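Local coordinates for protein putative oxidoreductase (Bacteroides fragilis NCTC 9343, PDB 3EOF) that is a putative oxidoreductase that binds flavin mononucleotide and probably carries out flavin-dependent reduction, as nitroreductases do, at residues T116-A121 and I128-T133; S165-D170 and L201-L206. One frame throughout, in Å; residues are numbered along the deposited sequence.

Contact 1. Residues T116-A121 and I128-T133; sequences TFCTLA and ICYLGT. With FMN (flavin mononucleotide), chain C.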
loop_
_atom_site.group_PDB
_atom_site.type_symbol
_atom_site.label_atom_id
_atom_site.label_comp_id
_atom_site.label_asym_id
_atom_site.label_seq_id
_atom_site.Cartn_x
_atom_site.Cartn_y
_atom_site.Cartn_z
ATOM N N THR A 116 -3.873 -4.459 6.205
ATOM C CA THR A 116 -4.169 -4.668 7.636
ATOM C C THR A 116 -5.352 -5.620 7.674
ATOM O O THR A 116 -5.340 -6.608 8.387
ATOM C CB THR A 116 -4.429 -3.361 8.417
ATOM O OG1 THR A 116 -3.309 -2.479 8.266
ATOM C CG2 THR A 116 -4.610 -3.651 9.889
ATOM N N PHE A 117 -6.351 -5.357 6.850
ATOM C CA PHE A 117 -7.507 -6.243 6.752
ATOM C C PHE A 117 -7.108 -7.665 6.404
ATOM O O PHE A 117 -7.506 -8.582 7.109
ATOM C CB PHE A 117 -8.519 -5.750 5.707
ATOM C CG PHE A 117 -9.581 -6.751 5.420
ATOM C CD1 PHE A 117 -10.654 -6.905 6.278
ATOM C CD2 PHE A 117 -9.474 -7.595 4.308
ATOM C CE1 PHE A 117 -11.608 -7.901 6.035
ATOM C CE2 PHE A 117 -10.404 -8.583 4.072
ATOM C CZ PHE A 117 -11.474 -8.737 4.917
ATOM N N CYS A 118 -6.356 -7.846 5.306
ATOM C CA CYS A 118 -5.915 -9.190 4.877
ATOM C C CYS A 118 -5.213 -9.969 5.991
ATOM O O CYS A 118 -5.447 -11.141 6.164
ATOM C CB CYS A 118 -5.048 -9.125 3.653
ATOM S SG CYS A 118 -6.013 -8.705 2.208
ATOM N N THR A 119 -4.351 -9.300 6.731
ATOM C CA THR A 119 -3.661 -9.882 7.877
ATOM C C THR A 119 -4.594 -10.284 9.019
ATOM O O THR A 119 -4.424 -11.336 9.674
ATOM C CB THR A 119 -2.642 -8.866 8.393
ATOM O OG1 THR A 119 -1.754 -8.528 7.319
ATOM C CG2 THR A 119 -1.862 -9.408 9.538
ATOM N N LEU A 120 -5.563 -9.430 9.293
ATOM C CA LEU A 120 -6.560 -9.689 10.326
ATOM C C LEU A 120 -7.488 -10.816 9.877
ATOM O O LEU A 120 -7.829 -11.678 10.660
ATOM C CB LEU A 120 -7.344 -8.424 10.663
ATOM C CG LEU A 120 -6.556 -7.367 11.449
ATOM C CD1 LEU A 120 -7.346 -6.080 11.482
ATOM C CD2 LEU A 120 -6.214 -7.783 12.866
ATOM N N ALA A 121 -7.873 -10.798 8.608
ATOM C CA ALA A 121 -8.724 -11.809 8.023
ATOM C C ALA A 121 -8.046 -13.172 8.115
ATOM O O ALA A 121 -8.606 -14.140 8.610
ATOM C CB ALA A 121 -9.061 -11.423 6.556
ATOM N N ILE A 128 -7.552 -15.031 1.669
ATOM C CA ILE A 128 -7.718 -13.875 0.833
ATOM C C ILE A 128 -6.856 -14.036 -0.440
ATOM O O ILE A 128 -5.943 -14.844 -0.513
ATOM C CB ILE A 128 -7.313 -12.567 1.594
ATOM C CG1 ILE A 128 -5.805 -12.523 1.868
ATOM C CG2 ILE A 128 -8.106 -12.409 2.962
ATOM C CD1 ILE A 128 -4.912 -12.022 0.729
ATOM N N CYS A 129 -7.175 -13.214 -1.421
ATOM C CA CYS A 129 -6.456 -13.133 -2.672
ATOM C C CYS A 129 -6.658 -11.724 -3.196
ATOM O O CYS A 129 -7.784 -11.227 -3.251
ATOM C CB CYS A 129 -6.985 -14.126 -3.692
ATOM S SG CYS A 129 -6.040 -14.121 -5.208
ATOM N N TYR A 130 -5.573 -11.052 -3.542
ATOM C CA TYR A 130 -5.672 -9.740 -4.125
ATOM C C TYR A 130 -5.890 -9.948 -5.601
ATOM O O TYR A 130 -5.388 -10.916 -6.148
ATOM C CB TYR A 130 -4.377 -8.980 -3.946
ATOM C CG TYR A 130 -4.129 -8.373 -2.549
ATOM C CD1 TYR A 130 -4.531 -7.084 -2.271
ATOM C CD2 TYR A 130 -3.446 -9.045 -1.582
ATOM C CE1 TYR A 130 -4.261 -6.478 -1.046
ATOM C CE2 TYR A 130 -3.185 -8.446 -0.329
ATOM C CZ TYR A 130 -3.611 -7.130 -0.097
ATOM O OH TYR A 130 -3.415 -6.449 1.099
ATOM N N LEU A 131 -6.640 -9.053 -6.230
ATOM C CA LEU A 131 -6.806 -9.073 -7.675
ATOM C C LEU A 131 -6.084 -7.783 -8.189
ATOM O O LEU A 131 -6.457 -6.588 -7.848
ATOM C CB LEU A 131 -8.273 -9.152 -8.107
ATOM C CG LEU A 131 -9.216 -10.126 -7.378
ATOM C CD1 LEU A 131 -10.667 -9.789 -7.732
ATOM C CD2 LEU A 131 -8.881 -11.616 -7.640
ATOM N N GLY A 132 -5.041 -8.053 -8.991
ATOM C CA GLY A 132 -4.211 -7.017 -9.624
ATOM C C GLY A 132 -4.907 -6.429 -10.829
ATOM O O GLY A 132 -4.528 -5.360 -11.377
ATOM N N THR A 133 -5.968 -7.114 -11.226
ATOM C CA THR A 133 -6.786 -6.686 -12.352
ATOM C C THR A 133 -7.529 -5.368 -12.112
ATOM O O THR A 133 -8.057 -4.749 -13.051
ATOM C CB THR A 133 -7.739 -7.805 -12.707
ATOM O OG1 THR A 133 -8.297 -8.346 -11.492
ATOM C CG2 THR A 133 -6.961 -8.898 -13.410
HETATM N N1 FMN C . -3.385 -13.649 -7.518
HETATM C C2 FMN C . -4.217 -14.062 -8.564
HETATM O O2 FMN C . -4.544 -15.253 -8.688
HETATM N N3 FMN C . -4.674 -13.150 -9.518
HETATM C C4 FMN C . -4.332 -11.784 -9.480
HETATM O O4 FMN C . -5.083 -10.931 -10.090
HETATM C C4A FMN C . -3.466 -11.389 -8.414
HETATM N N5 FMN C . -3.076 -10.061 -8.310
HETATM C C5A FMN C . -2.278 -9.614 -7.268
HETATM C C6 FMN C . -1.955 -8.250 -7.239
HETATM C C7 FMN C . -1.152 -7.733 -6.238
HETATM C C7M FMN C . -0.827 -6.268 -6.285
HETATM C C8 FMN C . -0.650 -8.584 -5.257
HETATM C C8M FMN C . 0.009 -7.975 -4.064
HETATM C C9 FMN C . -0.969 -9.961 -5.279
HETATM C C9A FMN C . -1.794 -10.513 -6.291
HETATM N N10 FMN C . -2.158 -11.880 -6.389
HETATM C C10 FMN C . -2.989 -12.311 -7.439
HETATM C "C1'" FMN C . -1.615 -12.940 -5.433
HETATM C "C2'" FMN C . -0.165 -13.231 -5.791
HETATM O "O2'" FMN C . -0.144 -13.952 -7.030
HETATM C "C3'" FMN C . 0.564 -13.924 -4.657
HETATM O "O3'" FMN C . 0.710 -13.087 -3.495
HETATM C "C4'" FMN C . 1.957 -14.419 -5.072
HETATM O "O4'" FMN C . 1.857 -15.487 -5.993
HETATM C "C5'" FMN C . 2.667 -14.989 -3.877
HETATM O "O5'" FMN C . 1.754 -15.955 -3.351
HETATM P P FMN C . 1.370 -15.995 -1.767
HETATM O O1P FMN C . 0.609 -14.716 -1.357
HETATM O O2P FMN C . 2.654 -16.075 -0.982
HETATM O O3P FMN C . 0.611 -17.319 -1.597
#
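The sulfur of Cys118 meets the outer half of the Tyr130 ring. SG lies 4.2 Å from the centroid of that ring and 35° off the ring normal, an oblique Cys sulfur-aromatic contact.

From CB outward, the Tyr130 side chain first packs on the flavin, with CB 3.8 Å from FMN C9. With CG anti to the carbonyl carbon (chi1 -78°), the ring swings toward the helix, and it also meets FMN C8M obliquely. CE2 and CZ then reach the sulfur, with CZ 3.7 Å from Cys118 SG. OH ends beside the same atom, 3.6 Å from SG, but its hydrogen bond is to Gln115, one residue before 116-121, so one helix meets both the carbons and the hydroxyl of the phenol.

Ile128 fills in next to it: its CD1 lies 3.8 Å from Cys118 SG, while its CG2 branch touches Ala121 CB at 3.8 Å. Cys129 to Gly132 line the FMN pocket of this nitroreductase-family domain, and Gly132 N donates to FMN O4 (3.1 Å) and, weakly, to N5.

Segments 116-121 and 128-131, of helix 100-123 and strand 127-131, run nearly antiparallel (157°). Around them, Phe117 and Leu120 pack on helix 22-32, Tyr130 and Leu131 lie against strand 151-160, and Ser36 of the second subunit touches Ile128 and Tyr130.

Contact 2. Residues S165-D170 and L201-L206; sequences SPKQVD and LPENKL. With FMN (flavin mononucleotide), chain C.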
loop_
_atom_site.group_PDB
_atom_site.type_symbol
_atom_site.label_atom_id
_atom_site.label_comp_id
_atom_site.label_asym_id
_atom_site.label_seq_id
_atom_site.Cartn_x
_atom_site.Cartn_y
_atom_site.Cartn_z
ATOM N N SER A 165 -5.642 -26.067 0.530
ATOM C CA SER A 165 -4.476 -26.038 1.392
ATOM C C SER A 165 -3.298 -26.128 0.458
ATOM O O SER A 165 -2.688 -27.168 0.341
ATOM C CB SER A 165 -4.494 -27.206 2.356
ATOM O OG SER A 165 -5.658 -27.166 3.155
ATOM N N PRO A 166 -2.998 -25.027 -0.239
ATOM C CA PRO A 166 -1.939 -25.009 -1.205
ATOM C C PRO A 166 -0.552 -24.989 -0.572
ATOM O O PRO A 166 -0.404 -24.714 0.636
ATOM C CB PRO A 166 -2.221 -23.735 -1.974
ATOM C CG PRO A 166 -2.891 -22.898 -1.050
ATOM C CD PRO A 166 -3.663 -23.715 -0.162
ATOM N N LYS A 167 0.434 -25.361 -1.376
ATOM C CA LYS A 167 1.806 -25.360 -0.945
ATOM C C LYS A 167 2.122 -23.855 -0.909
ATOM O O LYS A 167 1.549 -23.065 -1.677
ATOM C CB LYS A 167 2.707 -26.125 -1.948
ATOM C CG LYS A 167 4.043 -26.618 -1.361
ATOM C CD LYS A 167 5.081 -27.230 -2.380
ATOM C CE LYS A 167 6.043 -26.182 -2.980
ATOM N NZ LYS A 167 7.264 -26.786 -3.638
ATOM N N GLN A 168 2.975 -23.454 0.023
ATOM C CA GLN A 168 3.376 -22.067 0.134
ATOM C C GLN A 168 4.333 -21.756 -1.007
ATOM O O GLN A 168 5.112 -22.616 -1.413
ATOM C CB GLN A 168 4.060 -21.832 1.459
ATOM C CG GLN A 168 4.175 -20.393 1.820
ATOM C CD GLN A 168 4.657 -20.196 3.232
ATOM O OE1 GLN A 168 5.583 -20.850 3.671
ATOM N NE2 GLN A 168 4.047 -19.257 3.936
ATOM N N VAL A 169 4.240 -20.563 -1.575
ATOM C CA VAL A 169 5.170 -20.227 -2.638
ATOM C C VAL A 169 6.463 -19.681 -1.980
ATOM O O VAL A 169 6.490 -19.315 -0.813
ATOM C CB VAL A 169 4.570 -19.272 -3.721
ATOM C CG1 VAL A 169 3.101 -19.595 -3.981
ATOM C CG2 VAL A 169 4.698 -17.904 -3.320
ATOM N N ASP A 170 7.537 -19.677 -2.735
ATOM C CA ASP A 170 8.812 -19.245 -2.248
ATOM C C ASP A 170 8.926 -17.719 -2.214
ATOM O O ASP A 170 8.108 -16.999 -2.773
ATOM C CB ASP A 170 9.922 -19.805 -3.138
ATOM C CG ASP A 170 9.915 -19.183 -4.538
ATOM O OD1 ASP A 170 8.917 -19.363 -5.275
ATOM O OD2 ASP A 170 10.898 -18.505 -4.878
ATOM N N LEU A 201 12.625 -24.995 -8.475
ATOM C CA LEU A 201 11.334 -25.469 -8.015
ATOM C C LEU A 201 10.547 -26.022 -9.197
ATOM O O LEU A 201 10.524 -25.418 -10.252
ATOM C CB LEU A 201 10.563 -24.336 -7.308
ATOM C CG LEU A 201 11.181 -23.726 -6.028
ATOM C CD1 LEU A 201 10.295 -22.608 -5.504
ATOM C CD2 LEU A 201 11.462 -24.768 -4.915
ATOM N N PRO A 202 9.905 -27.187 -9.023
ATOM C CA PRO A 202 9.118 -27.796 -10.125
ATOM C C PRO A 202 8.002 -26.929 -10.725
ATOM O O PRO A 202 7.776 -26.991 -11.914
ATOM C CB PRO A 202 8.536 -29.082 -9.483
ATOM C CG PRO A 202 9.453 -29.376 -8.338
ATOM C CD PRO A 202 9.899 -28.037 -7.810
ATOM N N GLU A 203 7.300 -26.169 -9.893
ATOM C CA GLU A 203 6.229 -25.249 -10.351
ATOM C C GLU A 203 6.727 -24.278 -11.420
ATOM O O GLU A 203 6.036 -23.988 -12.392
ATOM C CB GLU A 203 5.723 -24.340 -9.202
ATOM C CG GLU A 203 5.440 -24.968 -7.880
ATOM C CD GLU A 203 6.664 -25.092 -6.990
ATOM O OE1 GLU A 203 6.964 -24.177 -6.177
ATOM O OE2 GLU A 203 7.274 -26.157 -7.068
ATOM N N ASN A 204 7.923 -23.735 -11.170
ATOM C CA ASN A 204 8.539 -22.732 -12.021
ATOM C C ASN A 204 9.047 -23.356 -13.294
ATOM O O ASN A 204 8.894 -22.783 -14.352
ATOM C CB ASN A 204 9.623 -21.941 -11.261
ATOM C CG ASN A 204 9.032 -20.980 -10.264
ATOM O OD1 ASN A 204 8.032 -20.335 -10.550
ATOM N ND2 ASN A 204 9.652 -20.847 -9.107
ATOM N N LYS A 205 9.647 -24.531 -13.187
ATOM C CA LYS A 205 10.065 -25.275 -14.374
ATOM C C LYS A 205 8.810 -25.588 -15.226
ATOM O O LYS A 205 8.829 -25.468 -16.424
ATOM C CB LYS A 205 10.873 -26.523 -13.966
ATOM C CG LYS A 205 12.294 -26.167 -13.393
ATOM C CD LYS A 205 13.108 -27.378 -12.848
ATOM C CE LYS A 205 12.360 -28.088 -11.690
ATOM N NZ LYS A 205 13.057 -29.254 -11.010
ATOM N N LEU A 206 7.704 -25.927 -14.581
ATOM C CA LEU A 206 6.452 -26.212 -15.284
ATOM C C LEU A 206 5.920 -24.938 -15.918
ATOM O O LEU A 206 5.479 -24.949 -17.054
ATOM C CB LEU A 206 5.391 -26.861 -14.347
ATOM C CG LEU A 206 4.106 -27.309 -15.061
ATOM C CD1 LEU A 206 4.431 -28.350 -16.110
ATOM C CD2 LEU A 206 3.042 -27.818 -14.099
HETATM N N1 FMN C . -3.385 -13.649 -7.518
HETATM C C2 FMN C . -4.217 -14.062 -8.564
HETATM O O2 FMN C . -4.544 -15.253 -8.688
HETATM N N3 FMN C . -4.674 -13.150 -9.518
HETATM C C4 FMN C . -4.332 -11.784 -9.480
HETATM O O4 FMN C . -5.083 -10.931 -10.090
HETATM C C4A FMN C . -3.466 -11.389 -8.414
HETATM N N5 FMN C . -3.076 -10.061 -8.310
HETATM C C5A FMN C . -2.278 -9.614 -7.268
HETATM C C6 FMN C . -1.955 -8.250 -7.239
HETATM C C7 FMN C . -1.152 -7.733 -6.238
HETATM C C7M FMN C . -0.827 -6.268 -6.285
HETATM C C8 FMN C . -0.650 -8.584 -5.257
HETATM C C8M FMN C . 0.009 -7.975 -4.064
HETATM C C9 FMN C . -0.969 -9.961 -5.279
HETATM C C9A FMN C . -1.794 -10.513 -6.291
HETATM N N10 FMN C . -2.158 -11.880 -6.389
HETATM C C10 FMN C . -2.989 -12.311 -7.439
HETATM C "C1'" FMN C . -1.615 -12.940 -5.433
HETATM C "C2'" FMN C . -0.165 -13.231 -5.791
HETATM O "O2'" FMN C . -0.144 -13.952 -7.030
HETATM C "C3'" FMN C . 0.564 -13.924 -4.657
HETATM O "O3'" FMN C . 0.710 -13.087 -3.495
HETATM C "C4'" FMN C . 1.957 -14.419 -5.072
HETATM O "O4'" FMN C . 1.857 -15.487 -5.993
HETATM C "C5'" FMN C . 2.667 -14.989 -3.877
HETATM O "O5'" FMN C . 1.754 -15.955 -3.351
HETATM P P FMN C . 1.370 -15.995 -1.767
HETATM O O1P FMN C . 0.609 -14.716 -1.357
HETATM O O2P FMN C . 2.654 -16.075 -0.982
HETATM O O3P FMN C . 0.611 -17.319 -1.597
HETATM O O HOH W 1 8.410 -18.782 -7.563
HETATM O O HOH W 2 6.745 -21.334 -5.671
#
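Leu201 CD1 sits over one face of the Asp170 carboxylate, 3.6 Å from its CG. The two oxygens of that group have different partners: OD2 forms a salt bridge with Lys198, and both waters come to OD1, water 1 nearly level with the carboxylate and water 2 tilted somewhat to the Leu201 side. The Asn204 amide is turned 78° against this carboxylate, and its ND2 is 4.2 Å from Asp170 OD1. Water 1 stands between them, accepting from Asn204 ND2 at 2.9 Å; its modelled distance to OD1 is implausibly short and should be treated as doubtful. The same ND2 also donates to Lys198 O. The second carboxylate, that of Glu203, has Lys167 NZ above its plane, nearer OE2 than OE1. The salt bridge is long and its hydrogen bond weak, with NZ 3.5 Å from OE2.

All of this happens where the N-cap residue Leu201 begins helix 202-209. Its CD1 packs on Asp170, and Leu201 O accepts from Lys205 N at 3.2 Å in the first helical turn. The facing chain, 165-170, is a loop without regular structure that supplies Val169 to the FMN pocket.

Lys167 runs straight out until a bend at chi3 (90°) and crosses Glu203 at about a right angle. Water 2 donates to both Asp170 OD1, at 3.0 Å, and Glu203 OE1, at 2.9 Å; placed between two acids, it probably eases their mutual repulsion. Val169 meets the cofactor, its CG2 3.5 Å from FMN O5', and its carbonyl accepts from Arg34 of the second subunit.

How the contacts relate
Contact 1 belongs to the core: every touching residue is buried, and a helix packs on a strand outermost in the sheet within this chain, through sulfur, aromatic and aliphatic groups. Contact 2 lies at the surface, 20 Å away between centres, where a loop meets the start of a helix through a water shared by two carboxylates and one weak salt bridge. They share no helix or strand and follow each other along the chain, with nearest atoms about 9 Å apart. The cofactor joins them: residues 129-132 line the isoalloxazine, whereas Val169 touches the phosphate end of the ribityl chain. Both also reach the second subunit, which itself contributes Thr37 to the flavin.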